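PDB 4FUV: porin protein associated with imipenem resistance from Acinetobacter baumannii, which forms an eight-stranded beta-barrel in the outer membrane and probably takes part in the uptake of ornithine and imipenem. Local coordinates for residues V114-V122 and A129-N137. Numbering follows the deposited sequence.
Sequences VDATRSFRV and AGADGVKIN. With SO4 (sulfate ion), chain B.
The Phe120 ring turns an edge toward the 129-137 segment: the backbone N of Ala129 lies near the ring plane, 3.6 Å from Phe120 CE1, and Arg118 O sits in plane at the same rim. Val134 CG1 approaches CZ, the valine side chain and the ring crossing at about a right angle, while Ile136 CD1 comes in obliquely at 4.0 Å from Phe120 CE2. The same CD1 meets Val122 CG2 tip to tip. With chi1 at 63°, Phe120 CG lies between its own backbone N and carbonyl carbon, which brings the ring over toward these aliphatic groups. Leu194 of helix 194-207 and Ala186 also touch the ring.

The side chain of Arg118 bends at chi2 and chi3 and leads its guanidinium, the second flat group, away from the 129-137 segment; a sulfate ion, probably from the crystallisation liquor, lies at the edge of that group. Arg118 NH1 and NH2 both donate to sulfate O2, NH1 at 2.8 Å, and NH2 adds a weak bond to sulfate O1; NE instead forms a salt bridge with Asp126 of the second subunit.

Backbone bonds set the frame. Val114 and Val134 form an antiparallel hydrogen-bonded pair, with Val114 N 2.7 Å from Val134 O. At the open end of the hairpin of strands 119-122 and 125-129, Ala129 N donates to Arg118 O at 3.0 Å, and Thr117 N, at the third position of the type II turn, donates to Ala129 O from above the carbonyl plane. Ala129 CB packs against Val114 CG1, 3.7 Å away, and Ala116 rests against the turn from Gly130 to Gly133.

A type II turn at Asp115-Arg118 thus faces a type I turn at Gly130-Gly133, joining this small hairpin to the end of the long strands 95-114 and 134-144, an elaboration beyond the simple up-and-down hairpins of an eight-stranded outer-membrane beta-barrel.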
ATOM      1  N   VAL A 114      -2.520  20.722   5.832  1.00 41.64           N
ATOM      2  CA  VAL A 114      -3.343  20.245   4.728  1.00 40.09           C
ATOM      3  C   VAL A 114      -3.430  21.303   3.629  1.00 35.43           C
ATOM      4  O   VAL A 114      -3.856  22.424   3.890  1.00 42.75           O
ATOM      5  CB  VAL A 114      -4.754  19.862   5.233  1.00 35.61           C
ATOM      6  CG1 VAL A 114      -5.627  19.328   4.098  1.00 26.65           C
ATOM      7  CG2 VAL A 114      -4.644  18.838   6.359  1.00 34.01           C
ATOM      8  N   ASP A 115      -3.001  20.955   2.415  1.00 29.76           N
ATOM      9  CA  ASP A 115      -3.100  21.870   1.277  1.00 35.60           C
ATOM     10  C   ASP A 115      -4.540  22.283   1.043  1.00 35.43           C
ATOM     11  O   ASP A 115      -5.471  21.516   1.305  1.00 28.48           O
ATOM     12  CB  ASP A 115      -2.608  21.229  -0.021  1.00 42.60           C
ATOM     13  CG  ASP A 115      -1.111  21.058  -0.069  1.00 50.99           C
ATOM     14  OD1 ASP A 115      -0.397  21.749   0.691  1.00 51.24           O
ATOM     15  OD2 ASP A 115      -0.657  20.235  -0.893  1.00 49.45           O
ATOM     16  N   ALA A 116      -4.702  23.505   0.543  1.00 35.48           N
ATOM     17  CA  ALA A 116      -5.981  24.012   0.084  1.00 31.70           C
ATOM     18  C   ALA A 116      -6.663  23.017  -0.863  1.00 34.72           C
ATOM     19  O   ALA A 116      -6.014  22.473  -1.755  1.00 35.81           O
ATOM     20  CB  ALA A 116      -5.776  25.343  -0.619  1.00 30.09           C
ATOM     21  N   THR A 117      -7.969  22.818  -0.653  1.00 28.42           N
ATOM     22  CA  THR A 117      -8.851  21.950  -1.455  1.00 32.70           C
ATOM     23  C   THR A 117      -8.674  20.451  -1.247  1.00 35.65           C
ATOM     24  O   THR A 117      -9.363  19.670  -1.902  1.00 34.21           O
ATOM     25  CB  THR A 117      -8.760  22.195  -2.979  1.00 30.17           C
ATOM     26  OG1 THR A 117      -7.554  21.608  -3.468  1.00 35.40           O
ATOM     27  CG2 THR A 117      -8.788  23.684  -3.309  1.00 29.73           C
ATOM     28  N   ARG A 118      -7.759  20.038  -0.369  1.00 27.06           N
ATOM     29  CA  ARG A 118      -7.512  18.609  -0.193  1.00 26.45           C
ATOM     30  C   ARG A 118      -8.325  18.017   0.952  1.00 32.80           C
ATOM     31  O   ARG A 118      -8.587  18.676   1.969  1.00 25.83           O
ATOM     32  CB  ARG A 118      -6.014  18.301   0.013  1.00 26.31           C
ATOM     33  CG  ARG A 118      -5.107  18.750  -1.134  1.00 28.43           C
ATOM     34  CD  ARG A 118      -5.582  18.248  -2.497  1.00 28.47           C
ATOM     35  NE  ARG A 118      -5.597  16.787  -2.574  1.00 30.69           N
ATOM     36  CZ  ARG A 118      -4.563  16.055  -2.985  1.00 38.64           C
ATOM     37  NH1 ARG A 118      -3.431  16.649  -3.343  1.00 28.75           N
ATOM     38  NH2 ARG A 118      -4.658  14.728  -3.034  1.00 38.42           N
ATOM     39  N   SER A 119      -8.718  16.761   0.783  1.00 26.93           N
ATOM     40  CA  SER A 119      -9.435  16.055   1.833  1.00 27.43           C
ATOM     41  C   SER A 119      -8.487  15.520   2.907  1.00 30.68           C
ATOM     42  O   SER A 119      -7.313  15.256   2.656  1.00 25.38           O
ATOM     43  CB  SER A 119     -10.258  14.906   1.250  1.00 28.91           C
ATOM     44  OG  SER A 119      -9.416  13.969   0.620  1.00 31.88           O
ATOM     45  N   PHE A 120      -9.026  15.382   4.107  1.00 30.63           N
ATOM     46  CA  PHE A 120      -8.314  14.849   5.247  1.00 29.41           C
ATOM     47  C   PHE A 120      -9.392  14.360   6.201  1.00 28.36           C
ATOM     48  O   PHE A 120     -10.559  14.757   6.084  1.00 27.94           O
ATOM     49  CB  PHE A 120      -7.435  15.924   5.898  1.00 34.74           C
ATOM     50  CG  PHE A 120      -8.208  17.100   6.472  1.00 31.93           C
ATOM     51  CD1 PHE A 120      -8.712  18.091   5.641  1.00 30.81           C
ATOM     52  CD2 PHE A 120      -8.409  17.217   7.842  1.00 27.36           C
ATOM     53  CE1 PHE A 120      -9.419  19.161   6.163  1.00 29.56           C
ATOM     54  CE2 PHE A 120      -9.115  18.301   8.373  1.00 31.14           C
ATOM     55  CZ  PHE A 120      -9.613  19.265   7.539  1.00 31.28           C
ATOM     56  N   ARG A 121      -9.011  13.510   7.142  1.00 23.86           N
ATOM     57  CA  ARG A 121      -9.984  12.814   7.990  1.00 30.35           C
ATOM     58  C   ARG A 121      -9.690  13.090   9.457  1.00 35.43           C
ATOM     59  O   ARG A 121      -8.539  13.000   9.885  1.00 28.24           O
ATOM     60  CB  ARG A 121      -9.909  11.305   7.724  1.00 31.98           C
ATOM     61  CG  ARG A 121     -11.022  10.459   8.327  1.00 30.42           C
ATOM     62  CD  ARG A 121     -11.002   9.066   7.659  1.00 38.83           C
ATOM     63  NE  ARG A 121     -11.982   8.128   8.208  1.00 35.57           N
ATOM     64  CZ  ARG A 121     -13.285   8.150   7.944  1.00 48.76           C
ATOM     65  NH1 ARG A 121     -13.796   9.084   7.148  1.00 43.36           N
ATOM     66  NH2 ARG A 121     -14.089   7.239   8.487  1.00 51.94           N
ATOM     67  N   VAL A 122     -10.720  13.448  10.222  1.00 31.04           N
ATOM     68  CA  VAL A 122     -10.551  13.709  11.650  1.00 29.59           C
ATOM     69  C   VAL A 122     -11.666  13.011  12.421  1.00 26.77           C
ATOM     70  O   VAL A 122     -12.851  13.206  12.127  1.00 24.13           O
ATOM     71  CB  VAL A 122     -10.550  15.228  11.975  1.00 38.89           C
ATOM     72  CG1 VAL A 122     -10.341  15.458  13.469  1.00 34.38           C
ATOM     73  CG2 VAL A 122      -9.464  15.950  11.180  1.00 40.19           C
ATOM     74  N   ALA A 129     -10.181  20.884   3.136  1.00 26.59           N
ATOM     75  CA  ALA A 129      -9.624  22.174   3.524  1.00 27.27           C
ATOM     76  C   ALA A 129     -10.044  23.292   2.567  1.00 31.33           C
ATOM     77  O   ALA A 129     -10.039  23.114   1.346  1.00 29.51           O
ATOM     78  CB  ALA A 129      -8.108  22.088   3.595  1.00 31.92           C
ATOM     79  N   GLY A 130     -10.380  24.447   3.131  1.00 30.58           N
ATOM     80  CA  GLY A 130     -10.728  25.615   2.339  1.00 29.25           C
ATOM     81  C   GLY A 130      -9.539  26.231   1.625  1.00 29.73           C
ATOM     82  O   GLY A 130      -8.420  25.718   1.691  1.00 31.79           O
ATOM     83  N   ALA A 131      -9.794  27.347   0.946  1.00 32.21           N
ATOM     84  CA  ALA A 131      -8.807  28.023   0.112  1.00 35.22           C
ATOM     85  C   ALA A 131      -7.511  28.388   0.833  1.00 36.42           C
ATOM     86  O   ALA A 131      -6.463  28.507   0.205  1.00 44.18           O
ATOM     87  CB  ALA A 131      -9.432  29.280  -0.525  1.00 34.13           C
ATOM     88  N   ASP A 132      -7.579  28.573   2.146  1.00 34.21           N
ATOM     89  CA  ASP A 132      -6.401  28.987   2.899  1.00 32.30           C
ATOM     90  C   ASP A 132      -5.713  27.830   3.597  1.00 35.20           C
ATOM     91  O   ASP A 132      -4.770  28.035   4.355  1.00 40.69           O
ATOM     92  CB  ASP A 132      -6.767  30.054   3.919  1.00 40.08           C
ATOM     93  CG  ASP A 132      -7.205  31.347   3.267  1.00 48.31           C
ATOM     94  OD1 ASP A 132      -6.710  31.643   2.157  1.00 43.93           O
ATOM     95  OD2 ASP A 132      -8.052  32.055   3.859  1.00 54.08           O
ATOM     96  N   GLY A 133      -6.183  26.615   3.344  1.00 33.41           N
ATOM     97  CA  GLY A 133      -5.578  25.434   3.938  1.00 29.05           C
ATOM     98  C   GLY A 133      -5.990  25.192   5.376  1.00 29.90           C
ATOM     99  O   GLY A 133      -6.720  25.976   5.976  1.00 37.52           O
ATOM    100  N   VAL A 134      -5.530  24.081   5.931  1.00 32.01           N
ATOM    101  CA  VAL A 134      -5.838  23.742   7.310  1.00 29.08           C
ATOM    102  C   VAL A 134      -4.590  23.202   7.997  1.00 33.13           C
ATOM    103  O   VAL A 134      -3.825  22.450   7.411  1.00 34.82           O
ATOM    104  CB  VAL A 134      -6.983  22.717   7.394  1.00 28.23           C
ATOM    105  CG1 VAL A 134      -7.123  22.175   8.807  1.00 26.40           C
ATOM    106  CG2 VAL A 134      -8.318  23.360   6.920  1.00 29.77           C
ATOM    107  N   LYS A 135      -4.401  23.618   9.241  1.00 33.54           N
ATOM    108  CA  LYS A 135      -3.299  23.192  10.080  1.00 40.71           C
ATOM    109  C   LYS A 135      -3.925  22.448  11.255  1.00 43.42           C
ATOM    110  O   LYS A 135      -4.934  22.892  11.817  1.00 36.34           O
ATOM    111  CB  LYS A 135      -2.546  24.439  10.551  1.00 47.25           C
ATOM    112  CG  LYS A 135      -1.288  24.224  11.373  1.00 56.05           C
ATOM    113  CD  LYS A 135      -0.838  25.571  11.955  1.00 51.56           C
ATOM    114  CE  LYS A 135       0.569  25.526  12.525  1.00 50.82           C
ATOM    115  N   ILE A 136      -3.379  21.287  11.596  1.00 33.74           N
ATOM    116  CA  ILE A 136      -3.793  20.620  12.819  1.00 34.96           C
ATOM    117  C   ILE A 136      -2.582  20.341  13.689  1.00 31.42           C
ATOM    118  O   ILE A 136      -1.684  19.619  13.279  1.00 37.01           O
ATOM    119  CB  ILE A 136      -4.494  19.281  12.546  1.00 38.74           C
ATOM    120  CG1 ILE A 136      -5.753  19.498  11.703  1.00 38.65           C
ATOM    121  CG2 ILE A 136      -4.844  18.608  13.864  1.00 29.87           C
ATOM    122  CD1 ILE A 136      -6.449  18.210  11.335  1.00 35.02           C
ATOM    123  N   ASN A 137      -2.566  20.907  14.891  1.00 34.65           N
ATOM    124  CA  ASN A 137      -1.468  20.669  15.815  1.00 37.64           C
ATOM    125  C   ASN A 137      -1.851  19.829  17.030  1.00 40.40           C
ATOM    126  O   ASN A 137      -2.883  20.059  17.661  1.00 44.76           O
ATOM    127  CB  ASN A 137      -0.848  21.981  16.282  1.00 34.24           C
ATOM    128  CG  ASN A 137       0.344  21.754  17.196  1.00 46.85           C
ATOM    129  OD1 ASN A 137       0.257  21.928  18.412  1.00 51.76           O
ATOM    130  ND2 ASN A 137       1.460  21.329  16.611  1.00 45.27           N
TER
HETATM  131  S   SO4 B 301      -1.721  13.519  -4.760  1.00 81.15           S
HETATM  132  O1  SO4 B 301      -2.624  12.461  -4.319  1.00 74.77           O
HETATM  133  O2  SO4 B 301      -1.672  14.572  -3.747  1.00 83.56           O
HETATM  134  O3  SO4 B 301      -0.378  12.970  -4.933  1.00 88.52           O
HETATM  135  O4  SO4 B 301      -2.192  14.072  -6.029  1.00 75.48           O